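PDB 2YJ5: copper-transporting atpase from Sulfolobus solfataricus, which probably couples ATP hydrolysis to the transport of copper or related cations across the membrane, as P-type ATPases of the type IB subfamily do. Local coordinates for residues I28-F33 with G152-I157; D186-I191 with A211-L216; S220-N225 with D235-S240. The protein carries 1 engineered substitution. All blocks are in the same frame, centred on the assembly; numbering follows the deposited sequence.

Contact 1. Residues I28-F33 with G152-I157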
# COMPACT_ATOMS: atom_id res chain seq x y z
N ILE A 28 18.44 13.05 12.44
CA ILE A 28 17.83 11.77 12.05
C ILE A 28 18.82 10.60 11.98
O ILE A 28 19.85 10.70 11.32
CB ILE A 28 17.07 11.91 10.69
CG1 ILE A 28 15.61 12.30 10.93
CG2 ILE A 28 17.13 10.61 9.91
CD1 ILE A 28 15.40 13.37 11.95
N ASP A 29 18.50 9.50 12.65
CA ASP A 29 19.36 8.32 12.61
C ASP A 29 18.63 7.04 12.16
O ASP A 29 19.27 6.02 11.86
CB ASP A 29 20.02 8.10 13.97
CG ASP A 29 19.03 7.72 15.05
OD1 ASP A 29 18.69 6.52 15.15
OD2 ASP A 29 18.59 8.62 15.79
N THR A 30 17.30 7.09 12.13
CA THR A 30 16.48 5.93 11.79
C THR A 30 15.42 6.31 10.77
O THR A 30 14.82 7.38 10.88
CB THR A 30 15.80 5.36 13.06
OG1 THR A 30 16.80 5.03 14.02
CG2 THR A 30 14.96 4.11 12.74
N ILE A 31 15.19 5.44 9.78
CA ILE A 31 14.16 5.66 8.76
C ILE A 31 13.10 4.55 8.77
O ILE A 31 13.43 3.36 8.73
CB ILE A 31 14.74 5.74 7.33
CG1 ILE A 31 15.80 6.83 7.25
CG2 ILE A 31 13.65 6.03 6.32
CD1 ILE A 31 16.65 6.73 6.02
N ILE A 32 11.83 4.95 8.81
CA ILE A 32 10.73 3.99 8.83
C ILE A 32 9.72 4.24 7.71
O ILE A 32 9.17 5.33 7.60
CB ILE A 32 9.98 4.03 10.15
CG1 ILE A 32 10.96 3.84 11.31
CG2 ILE A 32 8.86 2.98 10.16
CD1 ILE A 32 10.28 3.75 12.65
N PHE A 33 9.50 3.22 6.89
CA PHE A 33 8.47 3.25 5.86
C PHE A 33 7.17 2.56 6.31
O PHE A 33 7.19 1.48 6.87
CB PHE A 33 8.97 2.55 4.60
CG PHE A 33 10.07 3.28 3.89
CD1 PHE A 33 11.39 3.12 4.28
CD2 PHE A 33 9.79 4.14 2.84
CE1 PHE A 33 12.41 3.80 3.64
CE2 PHE A 33 10.81 4.83 2.19
CZ PHE A 33 12.12 4.66 2.59
N GLY A 152 25.28 4.67 7.59
CA GLY A 152 24.74 3.37 7.95
C GLY A 152 23.45 3.52 8.74
O GLY A 152 23.24 2.82 9.74
N LEU A 153 22.60 4.45 8.30
CA LEU A 153 21.32 4.69 8.94
C LEU A 153 20.54 3.40 9.10
O LEU A 153 20.75 2.46 8.33
CB LEU A 153 20.49 5.69 8.13
CG LEU A 153 20.93 7.15 8.20
CD1 LEU A 153 20.20 7.96 7.15
CD2 LEU A 153 20.68 7.71 9.58
N LYS A 154 19.66 3.36 10.09
CA LYS A 154 18.83 2.19 10.35
C LYS A 154 17.51 2.29 9.58
O LYS A 154 16.78 3.29 9.69
CB LYS A 154 18.56 2.04 11.85
CG LYS A 154 17.71 0.83 12.21
CD LYS A 154 18.06 0.28 13.59
CE LYS A 154 18.02 1.37 14.66
NZ LYS A 154 18.28 0.85 16.04
N ILE A 155 17.20 1.25 8.80
CA ILE A 155 16.02 1.23 7.94
C ILE A 155 14.99 0.21 8.40
O ILE A 155 15.30 -0.97 8.54
CB ILE A 155 16.40 0.95 6.49
CG1 ILE A 155 17.32 2.05 5.97
CG2 ILE A 155 15.15 0.84 5.63
CD1 ILE A 155 18.00 1.72 4.68
N ILE A 156 13.76 0.66 8.65
CA ILE A 156 12.69 -0.24 9.10
C ILE A 156 11.44 -0.16 8.23
O ILE A 156 11.09 0.91 7.72
CB ILE A 156 12.25 0.06 10.55
CG1 ILE A 156 13.47 0.14 11.48
CG2 ILE A 156 11.22 -0.98 11.03
CD1 ILE A 156 13.17 0.78 12.83
N ILE A 157 10.76 -1.29 8.08
CA ILE A 157 9.53 -1.36 7.31
C ILE A 157 8.34 -1.85 8.15
O ILE A 157 8.40 -2.92 8.78
CB ILE A 157 9.69 -2.28 6.10
CG1 ILE A 157 10.76 -1.72 5.17
CG2 ILE A 157 8.35 -2.44 5.37
CD1 ILE A 157 11.26 -2.71 4.10
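The ring of Phe33 meets strand 154-157 at its edge rather than over a face: Ile156 O lies near the ring plane, 4.1 Å from Phe33 CD1. The same oxygen takes the Phe33 N-H, closing a run of backbone hydrogen bonds between parallel strands that starts with Lys154 N to Asp29 O. The two middle bonds, Ile31 N to Lys154 O and Ile156 N to Ile31 O, are both 2.7 Å long and nearly straight. The other flat group is the Asp29 carboxylate, whose OD1 is met from above its plane by Thr30 OG1 at 2.7 Å. Its OD2 is held by Lys200 N.

Thr30 and Ile32 share one face of the sheet with Ile156. With chi1 of -57°, Thr30 sets CG2 anti to its backbone N and lays it 3.8 Å from Ile156 CD1, while Ile32 CG1 runs alongside Ile156. On the reverse face, just before strand 154-157 begins, Leu153 CD1 touches Ile31 CD1 at 3.9 Å.

These are adjacent parallel strands of the main sheet of the HAD-type phosphorylation domain. Strand 201-205 bonds to the far edge of 30-34, strand 178-179 flanks 154-158, and helix 35-39 packs on Phe33 and Ile157.

Contact 2. Residues D186-I191 with A211-L216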
# COMPACT_ATOMS: atom_id res chain seq x y z
N ASP A 186 -0.54 -0.26 16.77
CA ASP A 186 0.67 -1.04 16.99
C ASP A 186 1.88 -0.26 16.46
O ASP A 186 2.99 -0.31 17.02
CB ASP A 186 0.61 -2.39 16.26
CG ASP A 186 -0.56 -3.25 16.71
OD1 ASP A 186 -1.08 -3.01 17.83
OD2 ASP A 186 -0.95 -4.16 15.95
N LYS A 187 1.64 0.44 15.36
CA LYS A 187 2.64 1.27 14.74
C LYS A 187 3.01 2.38 15.71
O LYS A 187 4.20 2.59 16.01
CB LYS A 187 2.12 1.85 13.43
CG LYS A 187 1.96 0.83 12.32
CD LYS A 187 1.39 1.46 11.06
CE LYS A 187 1.41 0.49 9.89
NZ LYS A 187 0.60 0.97 8.75
N VAL A 188 2.00 3.09 16.22
CA VAL A 188 2.25 4.14 17.20
C VAL A 188 3.06 3.60 18.39
O VAL A 188 3.89 4.31 18.96
CB VAL A 188 0.94 4.81 17.71
CG1 VAL A 188 1.14 5.34 19.11
CG2 VAL A 188 0.50 5.95 16.80
N ARG A 189 2.84 2.34 18.74
CA ARG A 189 3.53 1.78 19.89
C ARG A 189 5.02 1.61 19.63
O ARG A 189 5.85 1.93 20.48
CB ARG A 189 2.88 0.48 20.38
CG ARG A 189 2.18 0.65 21.73
CD ARG A 189 1.57 -0.65 22.25
NE ARG A 189 0.16 -0.78 21.88
CZ ARG A 189 -0.86 -0.40 22.64
NH1 ARG A 189 -0.63 0.14 23.84
NH2 ARG A 189 -2.11 -0.56 22.21
N ILE A 190 5.36 1.13 18.44
CA ILE A 190 6.76 0.87 18.12
C ILE A 190 7.55 2.17 18.00
O ILE A 190 8.69 2.26 18.48
CB ILE A 190 6.90 0.02 16.84
CG1 ILE A 190 5.92 -1.16 16.88
CG2 ILE A 190 8.35 -0.46 16.69
CD1 ILE A 190 5.99 -2.07 15.67
N ILE A 191 6.94 3.17 17.36
CA ILE A 191 7.50 4.52 17.26
C ILE A 191 7.79 5.15 18.63
O ILE A 191 8.89 5.66 18.86
CB ILE A 191 6.54 5.46 16.48
CG1 ILE A 191 6.61 5.17 14.98
CG2 ILE A 191 6.89 6.93 16.74
CD1 ILE A 191 6.46 3.71 14.62
N ALA A 211 -1.46 8.05 9.05
CA ALA A 211 -1.87 9.39 9.49
C ALA A 211 -1.47 9.69 10.95
O ALA A 211 -1.05 10.80 11.28
CB ALA A 211 -3.38 9.59 9.29
N ALA A 212 -1.59 8.68 11.81
CA ALA A 212 -1.43 8.86 13.25
C ALA A 212 0.02 8.80 13.71
O ALA A 212 0.45 9.60 14.54
CB ALA A 212 -2.26 7.82 13.99
N ALA A 213 0.79 7.85 13.18
CA ALA A 213 2.19 7.72 13.57
C ALA A 213 3.08 8.81 12.93
O ALA A 213 4.13 9.15 13.48
CB ALA A 213 2.72 6.33 13.25
N LEU A 214 2.65 9.33 11.78
CA LEU A 214 3.32 10.47 11.12
C LEU A 214 3.29 11.66 12.06
O LEU A 214 4.30 12.34 12.24
CB LEU A 214 2.59 10.86 9.83
CG LEU A 214 2.83 10.10 8.54
CD1 LEU A 214 1.88 10.59 7.46
CD2 LEU A 214 4.28 10.23 8.10
N ALA A 215 2.12 11.91 12.63
CA ALA A 215 1.93 12.99 13.59
C ALA A 215 2.85 12.81 14.80
O ALA A 215 3.08 13.75 15.57
CB ALA A 215 0.45 13.05 14.03
N LEU A 216 3.40 11.60 14.95
CA LEU A 216 4.23 11.23 16.09
C LEU A 216 5.73 11.34 15.80
O LEU A 216 6.56 11.18 16.70
CB LEU A 216 3.92 9.79 16.47
CG LEU A 216 3.77 9.41 17.93
CD1 LEU A 216 3.00 8.11 17.99
CD2 LEU A 216 5.13 9.29 18.65
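Leu216 is the bump that fits here, and Val188 straddles it. The Leu216 CD1 methyl sits in the fork of the valine, 3.5 Å from Val188 CG1 and equally 3.5 Å from Val188 CG2, with the two side chains crossing at about a right angle. Val188 has chi1 at 152°, which places CG1 roughly anti to its N and lets both methyls reach the leucine.

The second branch of Leu216 does its own work. Its CD2 presses on Ile191 CG2 at 3.5 Å, one helical turn further along, so the leucine spans the groove between the Val188 and Ile191 positions. Ile191 CG2 also comes to 4.1 Å from Leu216 CB, and these two side chains meet at a slant.

Val188 CG2 in turn fills the shallow hollow that the alanines leave. It lies 4.1 Å from Ala213 CA and close to the carbonyl carbon and CB of Ala212. Ala213 CB faces the helix between Val188 and Ile191, 4.2 Å from Val188 CG2 and 4.4 Å from Ile191 CG1. With nothing larger than a methyl on Ala213, the backbones come close: Val188 CA and Ala213 CA are 5.1 Å apart. No hydrogen bond crosses the contact, which is held by apolar packing.

Helix 184-195 and the short, weakly bonded helical turn 211-214 both rest on the main sheet. Ile191 touches Leu158 of strand 154-158, Ala213 and Leu214 touch Met203 of strand 201-205, and Lys195 NZ binds Leu216 O. Lys187, an ATP-binding residue, runs past Asn209 and bonds through NZ to Asn34 OD1, at the end of strand 30-34, where an asparagine, presumably the engineered substitution, stands at the position of the aspartate that P-type ATPases phosphorylate.

Contact 3. Residues S220-N225 with D235-S240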
# COMPACT_ATOMS: atom_id res chain seq x y z
N SER A 220 8.23 14.05 9.53
CA SER A 220 7.23 13.22 8.88
C SER A 220 7.03 13.66 7.44
O SER A 220 7.09 14.86 7.14
CB SER A 220 5.91 13.26 9.67
OG SER A 220 5.42 14.60 9.79
N VAL A 221 6.78 12.70 6.55
CA VAL A 221 6.65 12.97 5.13
C VAL A 221 5.43 12.25 4.53
O VAL A 221 5.36 11.02 4.61
CB VAL A 221 7.92 12.50 4.38
CG1 VAL A 221 7.82 12.81 2.89
CG2 VAL A 221 9.19 13.11 5.00
N ALA A 222 4.50 13.00 3.93
CA ALA A 222 3.31 12.44 3.26
C ALA A 222 3.35 12.53 1.72
O ALA A 222 3.66 13.59 1.16
CB ALA A 222 2.06 13.11 3.78
N MET A 223 3.01 11.43 1.04
CA MET A 223 2.93 11.38 -0.43
C MET A 223 1.91 12.35 -1.08
O MET A 223 1.02 12.89 -0.42
CB MET A 223 2.63 9.96 -0.92
CG MET A 223 3.56 8.89 -0.38
SD MET A 223 5.20 8.87 -1.13
CE MET A 223 4.78 8.52 -2.84
N GLY A 224 2.06 12.54 -2.40
CA GLY A 224 1.20 13.44 -3.17
C GLY A 224 -0.24 12.98 -3.34
O GLY A 224 -1.15 13.80 -3.48
N ASN A 225 -0.43 11.67 -3.34
CA ASN A 225 -1.78 11.10 -3.31
C ASN A 225 -2.23 10.75 -1.88
O ASN A 225 -2.81 11.59 -1.18
CB ASN A 225 -1.85 9.86 -4.22
CG ASN A 225 -0.56 9.05 -4.23
OD1 ASN A 225 0.01 8.72 -3.18
ND2 ASN A 225 -0.08 8.73 -5.43
N ASP A 235 5.37 17.26 7.94
CA ASP A 235 6.30 18.38 7.77
C ASP A 235 6.55 18.63 6.29
O ASP A 235 6.76 19.77 5.86
CB ASP A 235 7.62 18.09 8.48
CG ASP A 235 7.42 17.74 9.95
OD1 ASP A 235 6.70 18.49 10.63
OD2 ASP A 235 7.97 16.72 10.41
N ILE A 236 6.49 17.56 5.50
CA ILE A 236 6.81 17.63 4.08
C ILE A 236 5.76 16.92 3.23
O ILE A 236 5.10 15.99 3.69
CB ILE A 236 8.18 17.00 3.81
CG1 ILE A 236 9.26 17.74 4.59
CG2 ILE A 236 8.50 17.00 2.34
CD1 ILE A 236 10.60 17.05 4.56
N ILE A 237 5.59 17.37 2.00
CA ILE A 237 4.75 16.65 1.05
C ILE A 237 5.48 16.39 -0.27
O ILE A 237 5.90 17.31 -0.96
CB ILE A 237 3.44 17.36 0.76
CG1 ILE A 237 2.42 17.06 1.86
CG2 ILE A 237 2.89 16.90 -0.58
CD1 ILE A 237 2.69 17.76 3.19
N LEU A 238 5.62 15.11 -0.60
CA LEU A 238 6.21 14.70 -1.86
C LEU A 238 5.15 14.76 -2.97
O LEU A 238 4.62 13.72 -3.38
CB LEU A 238 6.74 13.27 -1.74
CG LEU A 238 8.18 12.99 -2.20
CD1 LEU A 238 8.45 11.49 -2.18
CD2 LEU A 238 8.40 13.56 -3.58
N VAL A 239 4.84 15.96 -3.45
CA VAL A 239 3.84 16.07 -4.51
C VAL A 239 4.25 15.28 -5.75
O VAL A 239 3.40 14.85 -6.53
CB VAL A 239 3.50 17.55 -4.90
CG1 VAL A 239 2.51 18.14 -3.91
CG2 VAL A 239 4.76 18.42 -5.04
N SER A 240 5.55 15.09 -5.93
CA SER A 240 6.08 14.37 -7.09
C SER A 240 6.01 12.85 -6.94
O SER A 240 6.24 12.12 -7.91
CB SER A 240 7.53 14.80 -7.39
OG SER A 240 8.43 14.42 -6.36
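Val221 and Ile236 run alongside one another in the apolar centre, with Val221 CG2 4.2 Å from Ile236 CB. Further along the same face the sulfur of Met223 rests 4.3 Å from Leu238 CD1. Helix 243-250 covers this face, Leu246 packing on Val221 and Ile243 on both Met223 and Leu238. On the reverse face the pairing is thinner: Ala222 CB reaches Ile237 CG1 at 4.4 Å.

Between the faces, the parallel strands share backbone bonds. Ala222 supplies two of them, its N to Ile236 O (3.1 Å, N-H...O angle 170°) and its O to Leu238 N (3.0 Å). An inverse gamma turn is centred on Leu238, and beyond it Gly224 CA and Val239 CA still lie 4.0 Å apart, while Gly224 N finds Asn241 OD1.

The polar edge is at the other end. Ser220 N gives its hydrogen to Asp235 OD2 over 2.8 Å, approaching on the anti side and 31° out of the carboxylate plane. Asp235 has chi1 of -54°, which folds the carboxylate back beside its own N, and that N bonds to Ser220 OG at 3.2 Å. Serine and aspartate thus clasp each other, backbone to side chain in both directions. Ser220 O completes the edge by accepting Ile236 N, with a weak second bond from Asp235 N.

Adjacent parallel strands with a helix packed over one face of the sheet are characteristic of the Rossmann-like HAD fold of the phosphorylation domain, here towards the side of the sheet that antiparallel strand 14-16 finishes.

Overall arrangement
From the N terminus, contact 1 closes the longest loop: between 28-33 and 152-157 the chain runs through the six-stranded antiparallel sheet of the nucleotide-binding region before returning to the phosphorylation domain. Contact 2 then closes a short excursion through strand 201-205, and contact 3 an even shorter one, partly unmodelled and without helix or strand in the part that is seen. The three follow in series, with no nesting or crossing. Contacts 1 and 3 belong to the same sheet, strand 201-205 lying between strands 30-34 and 219-223. Contact 2 packs helices on that sheet and abuts contact 3, where Leu214 CD2 meets Val221 O.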